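Local coordinates for stress-induced-phosphoprotein 1 (Caenorhabditis elegans, PDB 4GCN), which binds Hsp70 and Hsp90 as a co-chaperone and inhibits the Hsp90 ATPase, this piece being its N-terminal TPR domain, at residues K26-Y31 / N46-V51; L81-M86 / S111-P116. All coordinates share one frame; numbering follows the deposited sequence.

Contact 1 (K26-Y31 / N46-V51)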
ATOM      1  N   LYS A  26     -14.608  -4.569   8.608  1.00 36.11           N
ATOM      2  CA  LYS A  26     -15.311  -3.300   8.395  1.00 36.99           C
ATOM      3  C   LYS A  26     -14.389  -2.312   7.661  1.00 33.64           C
ATOM      4  O   LYS A  26     -14.857  -1.540   6.791  1.00 33.51           O
ATOM      5  CB  LYS A  26     -15.778  -2.757   9.785  1.00 40.83           C
ATOM      6  CG  LYS A  26     -16.392  -1.359   9.943  1.00 44.06           C
ATOM      7  CD  LYS A  26     -16.578  -0.961  11.453  1.00 44.49           C
ATOM      8  CE  LYS A  26     -16.842   0.538  11.777  1.00 48.43           C
ATOM      9  NZ  LYS A  26     -16.044   1.330  12.840  1.00 38.56           N
ATOM     10  N   ALA A  27     -13.091  -2.370   7.956  1.00 30.14           N
ATOM     11  CA  ALA A  27     -12.109  -1.465   7.298  1.00 27.21           C
ATOM     12  C   ALA A  27     -12.123  -1.742   5.825  1.00 27.22           C
ATOM     13  O   ALA A  27     -12.200  -0.817   5.039  1.00 26.69           O
ATOM     14  CB  ALA A  27     -10.719  -1.647   7.845  1.00 26.60           C
ATOM     15  N   HIS A  28     -12.053  -3.034   5.464  1.00 27.87           N
ATOM     16  CA  HIS A  28     -12.121  -3.436   4.054  1.00 28.92           C
ATOM     17  C   HIS A  28     -13.418  -2.997   3.360  1.00 27.47           C
ATOM     18  O   HIS A  28     -13.376  -2.565   2.194  1.00 29.26           O
ATOM     19  CB  HIS A  28     -11.957  -4.946   3.911  1.00 29.38           C
ATOM     20  CG  HIS A  28     -10.529  -5.429   4.022  1.00 29.98           C
ATOM     21  ND1 HIS A  28      -9.556  -5.063   3.143  1.00 29.51           N
ATOM     22  CD2 HIS A  28      -9.947  -6.323   4.906  1.00 29.62           C
ATOM     23  CE1 HIS A  28      -8.413  -5.657   3.476  1.00 29.52           C
ATOM     24  NE2 HIS A  28      -8.644  -6.431   4.562  1.00 32.77           N
ATOM     25  N   VAL A  29     -14.554  -3.169   4.041  1.00 30.66           N
ATOM     26  CA  VAL A  29     -15.902  -2.768   3.514  1.00 31.55           C
ATOM     27  C   VAL A  29     -15.882  -1.309   3.018  1.00 32.01           C
ATOM     28  O   VAL A  29     -16.259  -0.993   1.870  1.00 30.69           O
ATOM     29  CB  VAL A  29     -17.010  -2.954   4.577  1.00 33.52           C
ATOM     30  CG1 VAL A  29     -18.265  -2.126   4.246  1.00 36.08           C
ATOM     31  CG2 VAL A  29     -17.389  -4.437   4.713  1.00 35.05           C
ATOM     32  N   HIS A  30     -15.409  -0.444   3.892  1.00 29.26           N
ATOM     33  CA  HIS A  30     -15.325   0.954   3.613  1.00 29.11           C
ATOM     34  C   HIS A  30     -14.295   1.325   2.573  1.00 28.22           C
ATOM     35  O   HIS A  30     -14.555   2.177   1.669  1.00 26.43           O
ATOM     36  CB  HIS A  30     -15.091   1.686   4.918  1.00 29.67           C
ATOM     37  CG  HIS A  30     -16.343   1.736   5.828  1.00 32.23           C
ATOM     38  ND1 HIS A  30     -17.536   2.315   5.429  1.00 32.79           N
ATOM     39  CD2 HIS A  30     -16.544   1.295   7.119  1.00 34.34           C
ATOM     40  CE1 HIS A  30     -18.448   2.205   6.437  1.00 35.68           C
ATOM     41  NE2 HIS A  30     -17.857   1.575   7.464  1.00 36.55           N
ATOM     42  N   TYR A  31     -13.099   0.721   2.643  1.00 28.65           N
ATOM     43  CA  TYR A  31     -12.055   1.044   1.650  1.00 26.47           C
ATOM     44  C   TYR A  31     -12.516   0.567   0.299  1.00 28.71           C
ATOM     45  O   TYR A  31     -12.260   1.193  -0.697  1.00 25.86           O
ATOM     46  CB  TYR A  31     -10.699   0.435   2.034  1.00 26.65           C
ATOM     47  CG  TYR A  31      -9.997   1.012   3.271  1.00 25.12           C
ATOM     48  CD1 TYR A  31     -10.015   2.358   3.561  1.00 25.66           C
ATOM     49  CD2 TYR A  31      -9.301   0.164   4.148  1.00 25.29           C
ATOM     50  CE1 TYR A  31      -9.341   2.883   4.693  1.00 24.87           C
ATOM     51  CE2 TYR A  31      -8.686   0.645   5.261  1.00 26.04           C
ATOM     52  CZ  TYR A  31      -8.688   2.009   5.540  1.00 26.24           C
ATOM     53  OH  TYR A  31      -8.036   2.484   6.631  1.00 26.74           O
ATOM     54  N   ASN A  46      -3.229   1.657  -0.895  1.00 23.69           N
ATOM     55  CA  ASN A  46      -2.251   1.549   0.141  1.00 22.57           C
ATOM     56  C   ASN A  46      -2.940   1.227   1.465  1.00 25.31           C
ATOM     57  O   ASN A  46      -2.392   0.436   2.225  1.00 25.55           O
ATOM     58  CB  ASN A  46      -1.378   2.805   0.328  1.00 22.87           C
ATOM     59  CG  ASN A  46      -0.296   2.988  -0.757  1.00 23.65           C
ATOM     60  OD1 ASN A  46       0.148   2.025  -1.361  1.00 25.03           O
ATOM     61  ND2 ASN A  46       0.147   4.258  -0.979  1.00 22.40           N
ATOM     62  N   ASN A  47      -4.106   1.840   1.761  1.00 23.29           N
ATOM     63  CA  ASN A  47      -4.744   1.568   3.066  1.00 24.42           C
ATOM     64  C   ASN A  47      -5.244   0.129   3.099  1.00 23.36           C
ATOM     65  O   ASN A  47      -5.088  -0.542   4.075  1.00 22.67           O
ATOM     66  CB  ASN A  47      -5.896   2.539   3.322  1.00 26.16           C
ATOM     67  CG  ASN A  47      -5.439   3.942   3.694  1.00 30.75           C
ATOM     68  OD1 ASN A  47      -6.252   4.732   4.113  1.00 39.16           O
ATOM     69  ND2 ASN A  47      -4.182   4.247   3.556  1.00 26.86           N
ATOM     70  N   LYS A  48      -5.754  -0.409   1.995  1.00 21.90           N
ATOM     71  CA  LYS A  48      -6.159  -1.800   1.965  1.00 24.13           C
ATOM     72  C   LYS A  48      -4.969  -2.768   2.154  1.00 25.24           C
ATOM     73  O   LYS A  48      -5.079  -3.746   2.878  1.00 26.35           O
ATOM     74  CB  LYS A  48      -6.796  -2.170   0.650  1.00 28.80           C
ATOM     75  CG  LYS A  48      -8.272  -1.883   0.629  1.00 31.45           C
ATOM     76  CD  LYS A  48      -8.994  -2.655  -0.425  1.00 31.42           C
ATOM     77  CE  LYS A  48      -9.064  -4.162  -0.266  1.00 31.30           C
ATOM     78  NZ  LYS A  48     -10.274  -4.774   0.364  1.00 29.16           N
ATOM     79  N   ALA A  49      -3.834  -2.426   1.564  1.00 22.31           N
ATOM     80  CA  ALA A  49      -2.578  -3.171   1.749  1.00 21.74           C
ATOM     81  C   ALA A  49      -2.150  -3.238   3.194  1.00 25.21           C
ATOM     82  O   ALA A  49      -1.752  -4.280   3.683  1.00 24.25           O
ATOM     83  CB  ALA A  49      -1.478  -2.598   0.822  1.00 21.46           C
ATOM     84  N   ALA A  50      -2.261  -2.112   3.887  1.00 24.71           N
ATOM     85  CA  ALA A  50      -1.927  -2.022   5.277  1.00 24.96           C
ATOM     86  C   ALA A  50      -2.820  -2.917   6.127  1.00 24.70           C
ATOM     87  O   ALA A  50      -2.347  -3.583   7.054  1.00 26.81           O
ATOM     88  CB  ALA A  50      -2.030  -0.589   5.724  1.00 28.46           C
ATOM     89  N   VAL A  51      -4.105  -2.949   5.835  1.00 24.29           N
ATOM     90  CA  VAL A  51      -5.010  -3.858   6.532  1.00 26.95           C
ATOM     91  C   VAL A  51      -4.592  -5.301   6.289  1.00 25.96           C
ATOM     92  O   VAL A  51      -4.472  -6.065   7.243  1.00 23.58           O
ATOM     93  CB  VAL A  51      -6.472  -3.677   6.122  1.00 26.36           C
ATOM     94  CG1 VAL A  51      -7.352  -4.633   6.923  1.00 28.18           C
ATOM     95  CG2 VAL A  51      -6.886  -2.223   6.336  1.00 26.80           C
TER
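The helices carrying A27, H28 and Y31 and, facing them, N47, K48 and V51 run nearly antiparallel. Their segment axes come within 10.1 Å at an angle of 164°. CA atoms are closest between H28 and K48, at 6.5 Å. The ring of Y31 packs against N47 and V51. CB of N47 sits over one face of the ring, 3.8 Å from the centroid, in a CH-pi contact. CG2 of V51 meets the ring edge in its plane, 3.6 Å from Y31 CE2. CB of Y31 also rests on CG of K48. The two branches of V51 divide the work. CG1, anti to the backbone N (chi1 -178°), reaches H28, while CG2 serves Y31 and, more loosely, A27 CB. K48 bends at chi3 (67°) and again at chi4, which brings NZ to the imidazole. NZ donates to H28 ND1 at 2.9 Å, tilted from the ring plane. The same NZ forms a salt bridge with D32. H28 NE2 bonds to E55, so both ring nitrogens are engaged. This probably fixes the turn of the ring. OH of Y31 and OD1 of N47 both bond to ND2 of N16 on helix 3-20, consistent with the asparagines of carboxylate-clamp TPR domains. The contact joins predicted TPR repeats 1 and 2. Y19 of helix 3-20 touches Y31 and V51, and F64 of helix 58-74 packs on K48.

Contact 2 (L81-M86 / S111-P116)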
ATOM      1  N   LEU A  81       4.408   8.198  -2.460  1.00 24.83           N
ATOM      2  CA  LEU A  81       3.342   7.248  -2.061  1.00 23.36           C
ATOM      3  C   LEU A  81       3.443   5.983  -2.891  1.00 19.85           C
ATOM      4  O   LEU A  81       3.085   4.892  -2.459  1.00 21.10           O
ATOM      5  CB  LEU A  81       1.961   7.920  -2.271  1.00 23.73           C
ATOM      6  CG  LEU A  81       1.793   9.261  -1.583  1.00 26.79           C
ATOM      7  CD1 LEU A  81       0.398   9.759  -1.945  1.00 28.81           C
ATOM      8  CD2 LEU A  81       2.029   9.098  -0.068  1.00 25.63           C
ATOM      9  N   ILE A  82       3.936   6.104  -4.124  1.00 23.30           N
ATOM     10  CA  ILE A  82       4.302   4.920  -4.898  1.00 20.02           C
ATOM     11  C   ILE A  82       5.522   4.190  -4.257  1.00 24.09           C
ATOM     12  O   ILE A  82       5.499   2.960  -4.119  1.00 21.88           O
ATOM     13  CB  ILE A  82       4.595   5.280  -6.389  1.00 21.30           C
ATOM     14  CG1 ILE A  82       3.349   5.893  -7.043  1.00 22.87           C
ATOM     15  CG2 ILE A  82       5.139   4.054  -7.101  1.00 22.68           C
ATOM     16  CD1 ILE A  82       3.615   6.461  -8.491  1.00 21.29           C
ATOM     17  N   ALA A  83       6.543   4.922  -3.790  1.00 23.42           N
ATOM     18  CA  ALA A  83       7.661   4.323  -3.048  1.00 22.15           C
ATOM     19  C   ALA A  83       7.189   3.565  -1.811  1.00 23.57           C
ATOM     20  O   ALA A  83       7.703   2.466  -1.525  1.00 22.70           O
ATOM     21  CB  ALA A  83       8.669   5.392  -2.634  1.00 22.64           C
ATOM     22  N   LYS A  84       6.269   4.165  -1.050  1.00 23.59           N
ATOM     23  CA  LYS A  84       5.688   3.503   0.139  1.00 23.62           C
ATOM     24  C   LYS A  84       5.029   2.183  -0.227  1.00 23.01           C
ATOM     25  O   LYS A  84       5.235   1.225   0.503  1.00 23.89           O
ATOM     26  CB  LYS A  84       4.685   4.366   0.824  1.00 26.38           C
ATOM     27  CG  LYS A  84       4.089   3.727   2.088  1.00 30.06           C
ATOM     28  CD  LYS A  84       3.325   4.762   2.935  1.00 36.64           C
ATOM     29  CE  LYS A  84       2.031   5.251   2.241  1.00 35.12           C
ATOM     30  NZ  LYS A  84       1.385   6.384   2.986  1.00 35.72           N
ATOM     31  N   ALA A  85       4.303   2.112  -1.350  1.00 22.65           N
ATOM     32  CA  ALA A  85       3.666   0.883  -1.767  1.00 23.69           C
ATOM     33  C   ALA A  85       4.730  -0.161  -2.007  1.00 24.48           C
ATOM     34  O   ALA A  85       4.550  -1.330  -1.645  1.00 24.59           O
ATOM     35  CB  ALA A  85       2.806   1.048  -3.041  1.00 23.06           C
ATOM     36  N   MET A  86       5.807   0.263  -2.658  1.00 22.59           N
ATOM     37  CA  MET A  86       6.916  -0.626  -3.003  1.00 22.89           C
ATOM     38  C   MET A  86       7.610  -1.220  -1.766  1.00 23.29           C
ATOM     39  O   MET A  86       7.818  -2.428  -1.691  1.00 22.34           O
ATOM     40  CB  MET A  86       7.899   0.098  -3.919  1.00 20.99           C
ATOM     41  CG  MET A  86       7.315   0.306  -5.307  1.00 21.85           C
ATOM     42  SD  MET A  86       8.402   1.429  -6.195  1.00 21.54           S
ATOM     43  CE  MET A  86       7.652   1.361  -7.854  1.00 20.60           C
ATOM     44  N   SER A 111      14.676   3.297  -5.547  1.00 21.53           N
ATOM     45  CA  SER A 111      14.877   4.043  -6.796  1.00 24.34           C
ATOM     46  C   SER A 111      13.727   5.048  -6.970  1.00 24.50           C
ATOM     47  O   SER A 111      13.882   6.098  -7.576  1.00 25.08           O
ATOM     48  CB  SER A 111      14.924   3.054  -8.024  1.00 23.80           C
ATOM     49  OG  SER A 111      16.100   2.248  -8.087  1.00 24.15           O
ATOM     50  N   GLU A 112      12.552   4.712  -6.497  1.00 22.36           N
ATOM     51  CA  GLU A 112      11.426   5.645  -6.540  1.00 24.03           C
ATOM     52  C   GLU A 112      11.646   6.869  -5.570  1.00 26.43           C
ATOM     53  O   GLU A 112      11.428   8.040  -5.924  1.00 26.33           O
ATOM     54  CB  GLU A 112      10.151   4.897  -6.185  1.00 22.70           C
ATOM     55  CG  GLU A 112       8.839   5.514  -6.688  1.00 24.01           C
ATOM     56  CD  GLU A 112       8.597   5.394  -8.181  1.00 23.75           C
ATOM     57  OE1 GLU A 112       7.698   6.126  -8.703  1.00 24.15           O
ATOM     58  OE2 GLU A 112       9.240   4.571  -8.813  1.00 25.21           O
ATOM     59  N   PHE A 113      12.078   6.563  -4.366  1.00 24.37           N
ATOM     60  CA  PHE A 113      12.303   7.585  -3.335  1.00 27.05           C
ATOM     61  C   PHE A 113      13.363   7.054  -2.353  1.00 28.27           C
ATOM     62  O   PHE A 113      13.141   6.015  -1.730  1.00 28.04           O
ATOM     63  CB  PHE A 113      11.026   7.884  -2.546  1.00 26.86           C
ATOM     64  CG  PHE A 113      11.228   8.883  -1.420  1.00 28.85           C
ATOM     65  CD1 PHE A 113      11.596  10.173  -1.681  1.00 31.28           C
ATOM     66  CD2 PHE A 113      11.110   8.487  -0.114  1.00 33.27           C
ATOM     67  CE1 PHE A 113      11.829  11.091  -0.670  1.00 34.01           C
ATOM     68  CE2 PHE A 113      11.322   9.385   0.929  1.00 35.37           C
ATOM     69  CZ  PHE A 113      11.674  10.695   0.652  1.00 36.01           C
ATOM     70  N   ARG A 114      14.483   7.769  -2.222  1.00 29.49           N
ATOM     71  CA  ARG A 114      15.614   7.259  -1.434  1.00 33.86           C
ATOM     72  C   ARG A 114      15.287   7.333   0.071  1.00 34.57           C
ATOM     73  O   ARG A 114      15.339   8.379   0.671  1.00 42.24           O
ATOM     74  CB  ARG A 114      16.882   8.022  -1.763  1.00 39.04           C
ATOM     75  CG  ARG A 114      18.188   7.261  -1.460  1.00 46.55           C
ATOM     76  CD  ARG A 114      19.353   8.205  -1.119  1.00 55.24           C
ATOM     77  NE  ARG A 114      19.771   8.119   0.292  1.00 60.93           N
ATOM     78  CZ  ARG A 114      20.857   7.477   0.762  1.00 65.63           C
ATOM     79  NH1 ARG A 114      21.717   6.838  -0.047  1.00 64.71           N
ATOM     80  NH2 ARG A 114      21.101   7.480   2.076  1.00 64.45           N
ATOM     81  N   ASP A 115      14.872   6.241   0.669  1.00 29.84           N
ATOM     82  CA  ASP A 115      14.622   6.201   2.106  1.00 29.12           C
ATOM     83  C   ASP A 115      15.937   5.825   2.807  1.00 30.66           C
ATOM     84  O   ASP A 115      16.448   4.717   2.629  1.00 29.62           O
ATOM     85  CB  ASP A 115      13.492   5.210   2.381  1.00 28.36           C
ATOM     86  CG  ASP A 115      13.096   5.156   3.837  1.00 34.80           C
ATOM     87  OD1 ASP A 115      13.858   4.611   4.646  1.00 33.34           O
ATOM     88  OD2 ASP A 115      12.013   5.678   4.179  1.00 41.04           O
ATOM     89  N   PRO A 116      16.510   6.733   3.607  1.00 35.93           N
ATOM     90  CA  PRO A 116      17.848   6.410   4.131  1.00 37.61           C
ATOM     91  C   PRO A 116      17.929   5.112   4.978  1.00 33.47           C
ATOM     92  O   PRO A 116      18.872   4.339   4.849  1.00 33.57           O
ATOM     93  CB  PRO A 116      18.224   7.644   4.981  1.00 41.29           C
ATOM     94  CG  PRO A 116      17.126   8.625   4.790  1.00 40.14           C
ATOM     95  CD  PRO A 116      15.930   7.920   4.244  1.00 38.12           C
TER
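E112 meets I82, A83 and M86 where helices 79-95 and 99-112 pair as the helical hairpin of the predicted third TPR repeat. The backbones are close, with CA of A83 and CA of E112 5.3 Å apart. At the root of the E112 side chain, CB touches both CB of A83 and SD of M86, each at 3.9 Å. CG lies anti to the backbone N (chi1 -157°), which carries it to 3.7 Å from the backbone N of A83. The chain then bends at chi2 (72°). CD faces CG2 of I82 and CE of M86, which lie side by side. At the tip the two oxygens part. OE1 is 3.7 Å from CG2 of I82, and OE2 is 3.7 Å from CE of M86. OE2 also has a long, weak ion pair with R73 of helix 58-74. Replacing E112 with an alanine is likely to leave I82 and M86 without the carboxylate that packs against them and R73 without this distant charge. F113, the first residue past the helix with non-helical backbone angles, adds the last apolar touch. The end of its side chain leads away from 81-86, and the side chain also touches Y79 and K80, but its CB lies 3.4 Å from A83 CB.

Both contacts are largely buried, but they hold different elements. Contact 1 joins helices 24-37 and 42-54, from predicted repeats 1 and 2. Contact 2 joins helix 79-95 to the end of helix 99-112, within predicted repeat 3. No helix is shared. Their centres are about 21 Å apart, on opposite sides of the chain's centre. Contact 1 mixes an aromatic ring with a polar network. Contact 2 is smaller and rests on van der Waals packing, with F113 exposed at its border. N46 links the two: its OD1 lies 3.3 Å from CB of A85, and its ND2 makes a weak hydrogen bond to L81 O.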